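PDB 4K3C: outer membrane protein assembly factor BamA from Haemophilus ducreyi, which is probably a component of the Bam complex, which assembles beta-barrel proteins and inserts them into the outer membrane. Local coordinates for residues M188-G193 with L207-P212; Y375-G380 with W465-K470. All coordinates share one frame; numbering follows the deposited sequence.

In the fold
Contact 1 and contact 2 lie near opposite ends of one barrel, in a chain that holds this barrel and the last two POTRA domains of BamA. Both are surface contacts, their centres about 38 Å and nearest atoms about 25 Å apart, and they share no element. Contact 1 joins neighbouring strands of a hairpin at its open, periplasmic end, near the POTRA domains, so backbone ladder bonds lead and side chains add to them. Contact 2 lies at the extracellular end and joins the close of strand 366-378 to a loop after strand 453-465; strand 430-440 runs between these strands, and the smaller contact is made by side chains alone, with one weak hydrogen bond.

Contact 1: M188-G193 with L207-P212; sequences MGSSLG and LSYTEP
Tyr209 reaches diagonally across to Ser190, its hydroxyl OH donating to Ser190 OG at 2.7 Å. The phenol belongs to the pair Leu192-Tyr209, a non-hydrogen-bonded site of the antiparallel ladder, but with CG anti to the backbone N (chi1 180°) the ring lies along its neighbour strand and carries OH to Ser190, two residues before Leu192. Leu192 CB sits at the ring edge, near its plane, 4.4 Å from Tyr209 CD1. Ser190 OG also bonds the carbonyl O of Phe185, at the end of the preceding strand, so one hydroxyl accepts from the phenol and donates to the backbone. The second diagonal is apolar: Leu192 and Leu207 meet obliquely by branch ends, CD1 of Leu192 lying 3.8 Å from CD2 of Leu207.

Beneath these side chains runs the regular hairpin ladder of strands 190-198 and 202-211. Thr210 N gives a fairly straight bond (164°) to Ser191 O at 2.8 Å, and its return partner, Ser191 N to Thr210 O, is more bent (136°). Gly193 and Ser208 exchange a second pair of bonds, N to O in each direction. At the open, periplasmic end of the hairpin, Glu211, its chain bent at the second torsion, brings OE2 to 3.6 Å from Ser190 CB, while OE1 makes a weak bond to Tyr213 N. Pro212, where the chain turns a corner, sets CG 3.5 Å from Gly189 O.

The ladder thus fixes the register, and the phenol-serine-carbonyl chain links three successive strands at the barrel's periplasmic rim. Ser190 OG, on a buried residue, has both a donor, the Tyr209 hydroxyl, and an acceptor, the Phe185 carbonyl, which would be expected to fix the direction of its proton.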
loop_
_atom_site.group_PDB
_atom_site.type_symbol
_atom_site.label_atom_id
_atom_site.label_comp_id
_atom_site.label_asym_id
_atom_site.label_seq_id
_atom_site.Cartn_x
_atom_site.Cartn_y
_atom_site.Cartn_z
ATOM N N MET A 188 -9.808 16.024 15.167
ATOM C CA MET A 188 -9.200 14.898 15.863
ATOM C C MET A 188 -8.108 14.171 15.068
ATOM O O MET A 188 -7.548 13.174 15.527
ATOM C CB MET A 188 -10.281 13.892 16.242
ATOM C CG MET A 188 -11.254 14.364 17.306
ATOM S SD MET A 188 -12.622 13.196 17.529
ATOM C CE MET A 188 -13.420 14.061 18.878
ATOM N N GLY A 189 -7.821 14.645 13.865
ATOM C CA GLY A 189 -6.760 14.058 13.073
ATOM C C GLY A 189 -7.111 12.750 12.385
ATOM O O GLY A 189 -6.278 12.142 11.717
ATOM N N SER A 190 -8.347 12.308 12.526
ATOM C CA SER A 190 -8.766 11.122 11.806
ATOM C C SER A 190 -9.360 11.438 10.418
ATOM O O SER A 190 -9.232 12.547 9.890
ATOM C CB SER A 190 -9.754 10.340 12.650
ATOM O OG SER A 190 -10.773 11.181 13.151
ATOM N N SER A 191 -9.982 10.444 9.803
ATOM C CA SER A 191 -10.484 10.629 8.459
ATOM C C SER A 191 -11.723 9.795 8.232
ATOM O O SER A 191 -11.737 8.599 8.500
ATOM C CB SER A 191 -9.420 10.278 7.430
ATOM O OG SER A 191 -9.769 10.803 6.159
ATOM N N LEU A 192 -12.763 10.451 7.732
ATOM C CA LEU A 192 -14.032 9.818 7.461
ATOM C C LEU A 192 -14.282 9.898 5.973
ATOM O O LEU A 192 -14.053 10.937 5.361
ATOM C CB LEU A 192 -15.119 10.543 8.231
ATOM C CG LEU A 192 -16.560 10.128 8.010
ATOM C CD1 LEU A 192 -16.782 8.694 8.451
ATOM C CD2 LEU A 192 -17.450 11.083 8.788
ATOM N N GLY A 193 -14.753 8.803 5.385
ATOM C CA GLY A 193 -14.974 8.786 3.961
ATOM C C GLY A 193 -16.168 7.989 3.533
ATOM O O GLY A 193 -16.495 6.968 4.128
ATOM N N LEU A 207 -18.585 3.025 3.802
ATOM C CA LEU A 207 -18.259 4.085 4.759
ATOM C C LEU A 207 -17.081 3.637 5.585
ATOM O O LEU A 207 -17.035 2.492 6.035
ATOM C CB LEU A 207 -19.421 4.390 5.687
ATOM C CG LEU A 207 -19.180 5.685 6.473
ATOM C CD1 LEU A 207 -20.462 6.479 6.601
ATOM C CD2 LEU A 207 -18.611 5.394 7.851
ATOM N N SER A 208 -16.128 4.531 5.808
ATOM C CA SER A 208 -14.899 4.126 6.487
ATOM C C SER A 208 -14.395 5.221 7.412
ATOM O O SER A 208 -14.414 6.409 7.051
ATOM C CB SER A 208 -13.810 3.787 5.468
ATOM O OG SER A 208 -13.359 4.962 4.810
ATOM N N TYR A 209 -13.953 4.816 8.606
ATOM C CA TYR A 209 -13.343 5.745 9.550
ATOM C C TYR A 209 -11.910 5.340 9.921
ATOM O O TYR A 209 -11.672 4.235 10.364
ATOM C CB TYR A 209 -14.216 5.905 10.804
ATOM C CG TYR A 209 -13.634 6.853 11.837
ATOM C CD1 TYR A 209 -13.604 8.227 11.619
ATOM C CD2 TYR A 209 -13.102 6.371 13.016
ATOM C CE1 TYR A 209 -13.057 9.100 12.572
ATOM C CE2 TYR A 209 -12.552 7.224 13.960
ATOM C CZ TYR A 209 -12.536 8.587 13.741
ATOM O OH TYR A 209 -11.975 9.401 14.708
ATOM N N THR A 210 -10.964 6.253 9.770
ATOM C CA THR A 210 -9.573 5.932 10.042
ATOM C C THR A 210 -8.940 6.771 11.157
ATOM O O THR A 210 -8.780 7.979 11.021
ATOM C CB THR A 210 -8.724 6.126 8.770
ATOM O OG1 THR A 210 -9.480 5.726 7.621
ATOM C CG2 THR A 210 -7.467 5.304 8.853
ATOM N N GLU A 211 -8.561 6.125 12.251
ATOM C CA GLU A 211 -7.787 6.791 13.298
ATOM C C GLU A 211 -6.299 6.395 13.189
ATOM O O GLU A 211 -5.917 5.260 13.491
ATOM C CB GLU A 211 -8.366 6.461 14.682
ATOM C CG GLU A 211 -7.711 7.170 15.872
ATOM C CD GLU A 211 -7.680 8.688 15.761
ATOM O OE1 GLU A 211 -6.587 9.242 15.484
ATOM O OE2 GLU A 211 -8.738 9.326 15.974
ATOM N N PRO A 212 -5.458 7.324 12.715
ATOM C CA PRO A 212 -4.023 7.099 12.532
ATOM C C PRO A 212 -3.344 6.780 13.850
ATOM O O PRO A 212 -2.386 5.996 13.907
ATOM C CB PRO A 212 -3.529 8.456 12.024
ATOM C CG PRO A 212 -4.661 9.006 11.331
ATOM C CD PRO A 212 -5.870 8.611 12.142
#

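Contact 2: Y375-G380 with W465-K470; sequences YTNSFG and WNTKWK
Lys468 reaches from an extracellular loop of the Omp85 barrel to Asn377 and Ser378, where strand 366-378 ends. The lysine and Asn377 side chains come from opposite directions, and the lysine's CE meets the far end of the Asn377 amide rather than its face, 3.1 Å from OD1 and 3.3 Å from ND2. A bend at the last torsion of the lysine (chi4 95°) then turns NZ aside to Ser378 OG, a weak hydrogen bond of 3.4 Å. Thr467 touches farther back: its methyl CG2 lies at the edge of the Tyr375 ring, 4.2 Å from CE1.

A second shell sets these groups in place. Lys468 NZ forms a salt bridge with Glu383, probably the stronger hold on its charge, while Ser378 OG bonds Lys382 O. Thr467 OG1 pairs with Asn429 ND2, which also bonds Thr376 O and so ties the loop to the strand through a third residue. Within the strand, Asn377 OD1 accepts from Ser378 N at 2.8 Å, which probably helps hold the amide whose outer end meets the lysine, though the donor lies above the carbonyl plane and off its lone pair.

On the loop side, a type I turn from Asn466 to Trp469 presents Thr467 and Lys468 together. An Asx turn reinforces it: Asn466 OD1 accepts from Lys468 N at 2.6 Å, with an N-H...O angle of 137°.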
loop_
_atom_site.group_PDB
_atom_site.type_symbol
_atom_site.label_atom_id
_atom_site.label_comp_id
_atom_site.label_asym_id
_atom_site.label_seq_id
_atom_site.Cartn_x
_atom_site.Cartn_y
_atom_site.Cartn_z
ATOM N N TYR A 375 -4.713 -20.377 -0.802
ATOM C CA TYR A 375 -5.273 -21.636 -0.370
ATOM C C TYR A 375 -6.386 -21.452 0.646
ATOM O O TYR A 375 -6.234 -20.735 1.632
ATOM C CB TYR A 375 -4.183 -22.514 0.220
ATOM C CG TYR A 375 -4.716 -23.764 0.844
ATOM C CD1 TYR A 375 -5.367 -24.714 0.086
ATOM C CD2 TYR A 375 -4.573 -23.994 2.194
ATOM C CE1 TYR A 375 -5.858 -25.877 0.657
ATOM C CE2 TYR A 375 -5.062 -25.145 2.784
ATOM C CZ TYR A 375 -5.696 -26.086 2.009
ATOM O OH TYR A 375 -6.176 -27.228 2.598
ATOM N N THR A 376 -7.507 -22.115 0.393
ATOM C CA THR A 376 -8.621 -22.120 1.318
ATOM C C THR A 376 -8.921 -23.547 1.691
ATOM O O THR A 376 -8.886 -24.430 0.846
ATOM C CB THR A 376 -9.925 -21.553 0.674
ATOM O OG1 THR A 376 -9.639 -20.344 -0.033
ATOM C CG2 THR A 376 -10.989 -21.259 1.737
ATOM N N ASN A 377 -9.222 -23.771 2.958
ATOM C CA ASN A 377 -10.020 -24.934 3.318
ATOM C C ASN A 377 -11.006 -24.670 4.443
ATOM O O ASN A 377 -11.033 -23.581 5.038
ATOM C CB ASN A 377 -9.185 -26.180 3.612
ATOM C CG ASN A 377 -9.821 -27.440 3.037
ATOM O OD1 ASN A 377 -10.668 -28.080 3.668
ATOM N ND2 ASN A 377 -9.435 -27.783 1.819
ATOM N N SER A 378 -11.811 -25.689 4.713
ATOM C CA SER A 378 -12.912 -25.585 5.640
ATOM C C SER A 378 -12.765 -26.659 6.701
ATOM O O SER A 378 -11.814 -27.419 6.675
ATOM C CB SER A 378 -14.232 -25.750 4.886
ATOM O OG SER A 378 -14.213 -26.920 4.082
ATOM N N PHE A 379 -13.715 -26.718 7.626
ATOM C CA PHE A 379 -13.645 -27.632 8.747
ATOM C C PHE A 379 -15.014 -27.675 9.406
ATOM O O PHE A 379 -15.917 -26.952 9.002
ATOM C CB PHE A 379 -12.572 -27.181 9.745
ATOM C CG PHE A 379 -12.717 -25.755 10.197
ATOM C CD1 PHE A 379 -12.132 -24.723 9.488
ATOM C CD2 PHE A 379 -13.438 -25.446 11.345
ATOM C CE1 PHE A 379 -12.272 -23.417 9.915
ATOM C CE2 PHE A 379 -13.589 -24.138 11.779
ATOM C CZ PHE A 379 -13.010 -23.127 11.069
ATOM N N GLY A 380 -15.182 -28.521 10.412
ATOM C CA GLY A 380 -16.472 -28.638 11.061
ATOM C C GLY A 380 -17.530 -29.248 10.158
ATOM O O GLY A 380 -18.715 -28.929 10.276
ATOM N N TRP A 465 -6.751 -25.454 -8.850
ATOM C CA TRP A 465 -7.318 -26.770 -8.659
ATOM C C TRP A 465 -8.159 -26.895 -7.400
ATOM O O TRP A 465 -8.132 -26.020 -6.538
ATOM C CB TRP A 465 -6.215 -27.830 -8.663
ATOM C CG TRP A 465 -5.309 -27.922 -7.427
ATOM C CD1 TRP A 465 -5.360 -28.872 -6.461
ATOM C CD2 TRP A 465 -4.207 -27.069 -7.089
ATOM N NE1 TRP A 465 -4.373 -28.666 -5.541
ATOM C CE2 TRP A 465 -3.644 -27.568 -5.908
ATOM C CE3 TRP A 465 -3.649 -25.927 -7.669
ATOM C CZ2 TRP A 465 -2.550 -26.975 -5.289
ATOM C CZ3 TRP A 465 -2.565 -25.334 -7.048
ATOM C CH2 TRP A 465 -2.026 -25.864 -5.870
ATOM N N ASN A 466 -8.882 -28.011 -7.320
ATOM C CA ASN A 466 -9.751 -28.366 -6.217
ATOM C C ASN A 466 -9.124 -29.533 -5.475
ATOM O O ASN A 466 -9.189 -30.674 -5.945
ATOM C CB ASN A 466 -11.098 -28.806 -6.802
ATOM C CG ASN A 466 -12.098 -29.301 -5.752
ATOM O OD1 ASN A 466 -11.742 -29.634 -4.611
ATOM N ND2 ASN A 466 -13.376 -29.368 -6.157
ATOM N N THR A 467 -8.553 -29.261 -4.305
ATOM C CA THR A 467 -7.991 -30.315 -3.458
ATOM C C THR A 467 -8.962 -31.436 -3.093
ATOM O O THR A 467 -8.535 -32.556 -2.828
ATOM C CB THR A 467 -7.449 -29.761 -2.145
ATOM O OG1 THR A 467 -8.539 -29.223 -1.381
ATOM C CG2 THR A 467 -6.419 -28.678 -2.410
ATOM N N LYS A 468 -10.260 -31.172 -3.058
ATOM C CA LYS A 468 -11.141 -32.235 -2.597
ATOM C C LYS A 468 -11.729 -33.057 -3.738
ATOM O O LYS A 468 -12.474 -34.006 -3.496
ATOM C CB LYS A 468 -12.230 -31.685 -1.666
ATOM C CG LYS A 468 -11.680 -30.750 -0.593
ATOM C CD LYS A 468 -12.582 -30.663 0.623
ATOM C CE LYS A 468 -12.333 -29.382 1.427
ATOM N NZ LYS A 468 -13.275 -28.272 1.061
ATOM N N TRP A 469 -11.371 -32.712 -4.976
ATOM C CA TRP A 469 -11.957 -33.360 -6.153
ATOM C C TRP A 469 -11.648 -34.887 -6.253
ATOM O O TRP A 469 -12.267 -35.635 -7.039
ATOM C CB TRP A 469 -11.613 -32.597 -7.443
ATOM C CG TRP A 469 -12.230 -33.253 -8.645
ATOM C CD1 TRP A 469 -11.641 -34.166 -9.472
ATOM C CD2 TRP A 469 -13.577 -33.100 -9.116
ATOM N NE1 TRP A 469 -12.528 -34.580 -10.433
ATOM C CE2 TRP A 469 -13.723 -33.940 -10.241
ATOM C CE3 TRP A 469 -14.671 -32.330 -8.701
ATOM C CZ2 TRP A 469 -14.914 -34.032 -10.955
ATOM C CZ3 TRP A 469 -15.851 -32.421 -9.409
ATOM C CH2 TRP A 469 -15.961 -33.265 -10.531
ATOM N N LYS A 470 -10.714 -35.343 -5.423
ATOM C CA LYS A 470 -10.413 -36.760 -5.315
ATOM C C LYS A 470 -11.641 -37.545 -4.863
ATOM O O LYS A 470 -11.884 -38.647 -5.351
ATOM C CB LYS A 470 -9.271 -36.975 -4.329
ATOM C CG LYS A 470 -8.113 -36.004 -4.522
ATOM C CD LYS A 470 -6.974 -36.297 -3.546
ATOM C CE LYS A 470 -7.437 -36.222 -2.100
ATOM N NZ LYS A 470 -6.323 -36.397 -1.122
#